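Long-range contact in acyl-coenzyme A oxidase 1 (Yarrowia lipolytica, PDB 5Y9D), which uses FAD and molecular oxygen to oxidise acyl-CoA to trans-2-enoyl-CoA, releasing hydrogen peroxide, in peroxisomal fatty acid beta-oxidation: residues Arg332-Arg337 with Tyr661-Tyr666. Sequence-based numbering, arbitrary orientation.
With FAD (flavin-adenine dinucleotide), chain D.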
loop_
_atom_site.group_PDB
_atom_site.type_symbol
_atom_site.label_atom_id
_atom_site.label_comp_id
_atom_site.label_asym_id
_atom_site.label_seq_id
_atom_site.Cartn_x
_atom_site.Cartn_y
_atom_site.Cartn_z
ATOM N N ARG A 332 -13.015 15.981 -0.270
ATOM C CA ARG A 332 -13.148 17.365 0.232
ATOM C C ARG A 332 -11.912 18.216 -0.130
ATOM O O ARG A 332 -12.030 19.397 -0.437
ATOM C CB ARG A 332 -13.380 17.415 1.730
ATOM C CG ARG A 332 -14.821 17.152 2.181
ATOM C CD ARG A 332 -14.840 16.975 3.693
ATOM N NE ARG A 332 -16.193 16.715 4.160
ATOM C CZ ARG A 332 -16.550 16.451 5.414
ATOM N NH1 ARG A 332 -15.653 16.415 6.394
ATOM N NH2 ARG A 332 -17.823 16.226 5.679
ATOM N N TYR A 333 -10.738 17.604 -0.063
ATOM C CA TYR A 333 -9.535 18.247 -0.497
ATOM C C TYR A 333 -9.559 18.518 -1.997
ATOM O O TYR A 333 -9.046 19.550 -2.402
ATOM C CB TYR A 333 -8.314 17.416 -0.135
ATOM C CG TYR A 333 -7.019 18.111 -0.438
ATOM C CD1 TYR A 333 -6.713 19.303 0.153
ATOM C CD2 TYR A 333 -6.079 17.552 -1.317
ATOM C CE1 TYR A 333 -5.522 19.951 -0.118
ATOM C CE2 TYR A 333 -4.880 18.188 -1.581
ATOM C CZ TYR A 333 -4.615 19.398 -0.985
ATOM O OH TYR A 333 -3.417 20.056 -1.224
ATOM N N ALA A 334 -10.161 17.628 -2.800
ATOM C CA ALA A 334 -10.210 17.778 -4.270
ATOM C C ALA A 334 -11.038 18.963 -4.688
ATOM O O ALA A 334 -10.749 19.635 -5.681
ATOM C CB ALA A 334 -10.792 16.524 -4.936
ATOM N N CYS A 335 -12.118 19.164 -3.968
ATOM C CA CYS A 335 -12.972 20.301 -4.173
ATOM C C CYS A 335 -12.343 21.644 -3.789
ATOM O O CYS A 335 -12.893 22.675 -4.107
ATOM C CB CYS A 335 -14.234 20.131 -3.358
ATOM S SG CYS A 335 -15.255 18.757 -3.890
ATOM N N VAL A 336 -11.229 21.659 -3.079
ATOM C CA VAL A 336 -10.637 22.947 -2.726
ATOM C C VAL A 336 -9.231 23.171 -3.295
ATOM O O VAL A 336 -8.841 24.291 -3.531
ATOM C CB VAL A 336 -10.662 23.200 -1.203
ATOM C CG1 VAL A 336 -12.092 23.402 -0.739
ATOM C CG2 VAL A 336 -9.977 22.089 -0.412
ATOM N N ARG A 337 -8.495 22.101 -3.553
ATOM C CA ARG A 337 -7.148 22.217 -4.086
ATOM C C ARG A 337 -7.198 22.642 -5.553
ATOM O O ARG A 337 -8.047 22.163 -6.322
ATOM C CB ARG A 337 -6.432 20.880 -3.903
ATOM C CG ARG A 337 -5.062 20.817 -4.469
ATOM C CD ARG A 337 -4.162 21.868 -3.897
ATOM N NE ARG A 337 -2.780 21.532 -4.210
ATOM C CZ ARG A 337 -1.738 22.016 -3.560
ATOM N NH1 ARG A 337 -1.922 22.851 -2.569
ATOM N NH2 ARG A 337 -0.509 21.634 -3.891
ATOM N N TYR A 661 -14.816 19.514 7.504
ATOM C CA TYR A 661 -16.146 19.786 7.024
ATOM C C TYR A 661 -16.283 21.134 6.327
ATOM O O TYR A 661 -16.853 21.213 5.243
ATOM C CB TYR A 661 -17.138 19.716 8.191
ATOM C CG TYR A 661 -18.617 19.883 7.806
ATOM C CD1 TYR A 661 -19.389 18.787 7.465
ATOM C CD2 TYR A 661 -19.233 21.147 7.804
ATOM C CE1 TYR A 661 -20.731 18.928 7.123
ATOM C CE2 TYR A 661 -20.573 21.303 7.465
ATOM C CZ TYR A 661 -21.320 20.184 7.118
ATOM O OH TYR A 661 -22.648 20.311 6.767
ATOM N N ASP A 662 -15.779 22.185 6.963
ATOM C CA ASP A 662 -15.947 23.553 6.480
ATOM C C ASP A 662 -14.908 23.923 5.428
ATOM O O ASP A 662 -14.993 25.001 4.825
ATOM C CB ASP A 662 -15.941 24.554 7.646
ATOM C CG ASP A 662 -14.540 24.745 8.296
ATOM O OD1 ASP A 662 -13.570 24.044 7.906
ATOM O OD2 ASP A 662 -14.419 25.625 9.214
ATOM N N GLY A 663 -13.922 23.046 5.208
ATOM C CA GLY A 663 -13.051 23.184 4.046
ATOM C C GLY A 663 -11.916 24.163 4.227
ATOM O O GLY A 663 -11.194 24.478 3.257
ATOM N N ASN A 664 -11.705 24.631 5.454
ATOM C CA ASN A 664 -10.642 25.612 5.700
ATOM C C ASN A 664 -9.344 24.854 5.850
ATOM O O ASN A 664 -8.700 24.835 6.893
ATOM C CB ASN A 664 -10.954 26.475 6.919
ATOM C CG ASN A 664 -10.208 27.802 6.909
ATOM O OD1 ASN A 664 -9.292 28.035 6.110
ATOM N ND2 ASN A 664 -10.597 28.680 7.814
ATOM N N VAL A 665 -8.982 24.218 4.755
ATOM C CA VAL A 665 -7.977 23.162 4.738
ATOM C C VAL A 665 -6.617 23.670 5.185
ATOM O O VAL A 665 -5.933 23.039 5.972
ATOM C CB VAL A 665 -7.864 22.602 3.313
ATOM C CG1 VAL A 665 -6.673 21.672 3.202
ATOM C CG2 VAL A 665 -9.136 21.887 2.951
ATOM N N TYR A 666 -6.241 24.828 4.678
ATOM C CA TYR A 666 -4.889 25.339 4.810
ATOM C C TYR A 666 -4.666 25.961 6.170
ATOM O O TYR A 666 -3.637 25.763 6.779
ATOM C CB TYR A 666 -4.634 26.354 3.692
ATOM C CG TYR A 666 -4.623 25.765 2.294
ATOM C CD1 TYR A 666 -3.812 24.687 1.991
ATOM C CD2 TYR A 666 -5.387 26.315 1.256
ATOM C CE1 TYR A 666 -3.761 24.158 0.709
ATOM C CE2 TYR A 666 -5.348 25.796 -0.028
ATOM C CZ TYR A 666 -4.525 24.713 -0.310
ATOM O OH TYR A 666 -4.429 24.141 -1.600
HETATM P PA FAD D . -0.438 18.793 -6.486
HETATM O O1A FAD D . -1.374 19.771 -5.902
HETATM O O2A FAD D . 0.417 19.153 -7.616
HETATM O O5B FAD D . -1.320 17.559 -6.881
HETATM C C5B FAD D . -2.486 17.225 -6.158
HETATM C C4B FAD D . -3.198 16.074 -6.834
HETATM O O4B FAD D . -3.951 16.557 -7.938
HETATM C C3B FAD D . -2.214 15.054 -7.363
HETATM O O3B FAD D . -2.681 13.756 -7.050
HETATM C C2B FAD D . -2.209 15.262 -8.856
HETATM O O2B FAD D . -2.147 14.043 -9.580
HETATM C C1B FAD D . -3.512 15.964 -9.149
HETATM N N9A FAD D . -3.258 16.941 -10.223
HETATM C C8A FAD D . -2.476 18.014 -10.157
HETATM N N7A FAD D . -2.464 18.664 -11.330
HETATM C C5A FAD D . -3.243 17.990 -12.180
HETATM C C6A FAD D . -3.677 18.110 -13.589
HETATM N N6A FAD D . -3.266 19.121 -14.358
HETATM N N1A FAD D . -4.498 17.183 -14.088
HETATM C C2A FAD D . -4.921 16.174 -13.343
HETATM N N3A FAD D . -4.574 16.006 -12.073
HETATM C C4A FAD D . -3.757 16.854 -11.440
HETATM N N1 FAD D . 9.720 20.213 -2.431
HETATM C C2 FAD D . 10.824 20.954 -2.466
HETATM O O2 FAD D . 10.827 21.961 -3.160
HETATM N N3 FAD D . 11.911 20.657 -1.781
HETATM C C4 FAD D . 11.971 19.588 -1.022
HETATM O O4 FAD D . 12.996 19.347 -0.403
HETATM C C4X FAD D . 10.806 18.710 -0.925
HETATM N N5 FAD D . 10.809 17.612 -0.174
HETATM C C5X FAD D . 9.725 16.840 -0.109
HETATM C C6 FAD D . 9.764 15.728 0.688
HETATM C C7 FAD D . 8.668 14.919 0.777
HETATM C C7M FAD D . 8.721 13.701 1.641
HETATM C C8 FAD D . 7.450 15.252 0.017
HETATM C C8M FAD D . 6.254 14.360 0.122
HETATM C C9 FAD D . 7.406 16.367 -0.791
HETATM C C9A FAD D . 8.508 17.178 -0.872
HETATM N N10 FAD D . 8.493 18.316 -1.677
HETATM C C10 FAD D . 9.638 19.101 -1.703
HETATM C "C1'" FAD D . 7.312 18.699 -2.435
HETATM C "C2'" FAD D . 6.951 17.695 -3.499
HETATM O "O2'" FAD D . 7.757 17.992 -4.614
HETATM C "C3'" FAD D . 5.495 17.864 -3.878
HETATM O "O3'" FAD D . 4.732 17.022 -3.040
HETATM C "C4'" FAD D . 5.194 17.501 -5.323
HETATM O "O4'" FAD D . 6.215 18.000 -6.178
HETATM C "C5'" FAD D . 3.901 18.125 -5.791
HETATM O "O5'" FAD D . 2.854 17.762 -4.924
HETATM P P FAD D . 1.700 18.760 -4.636
HETATM O O1P FAD D . 1.445 18.722 -3.206
HETATM O O2P FAD D . 2.021 20.027 -5.290
HETATM O O3P FAD D . 0.458 18.124 -5.359
#
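Y666 meets R337 through its phenol oxygen: R337 NH1 donates to Y666 OH at 3.0 Å in a nearly straight bond (163°), and the oxygen lies in the guanidinium plane. The tyrosine ring itself is tilted from that plane, and NH1 lies at the ring's edge, near its plane, beside the hydroxyl. A tyrosine suits this place because its rigid ring holds the hydroxyl well out from the backbone, carrying an acceptor from the start of helix 665-676 to the cofactor site. R337 reaches both partners by a bend at chi2 (58°), and its NE and NH2 grip one phosphate oxygen, FAD O1A, at 2.8 and 2.9 Å. This is one edge of the FAD pocket of an acyl-CoA oxidase, where the C-alpha1 region meets the C-terminal helical region and the second subunit, whose L171 carbonyl also accepts from R337 NH1. Y333 OH sits over one face of the same guanidinium and is itself hydrogen-bonded to H442. Were R337 replaced by alanine, O1A would probably lose the two N-H groups that grip it, and Y666 OH the NH1 donor described here.

Between the polar ends, the two methyls of V665 diverge from CB to serve two neighbours: CG2 packs on V336 CG2 at 3.5 Å, while CG1 lies at the edge of the Y333 ring. At the other end Y661 CA lies over one face of the R332 guanidinium, 3.5 Å above its plane and displaced toward the rim. NH2 comes within 3.5 Å of Y661 CD1, with guanidinium and ring almost perpendicular (86°). Arginine suits this place because its extended chain offers that flat face while NH1 reaches the G659 carbonyl and NH2 forms a salt bridge with D645.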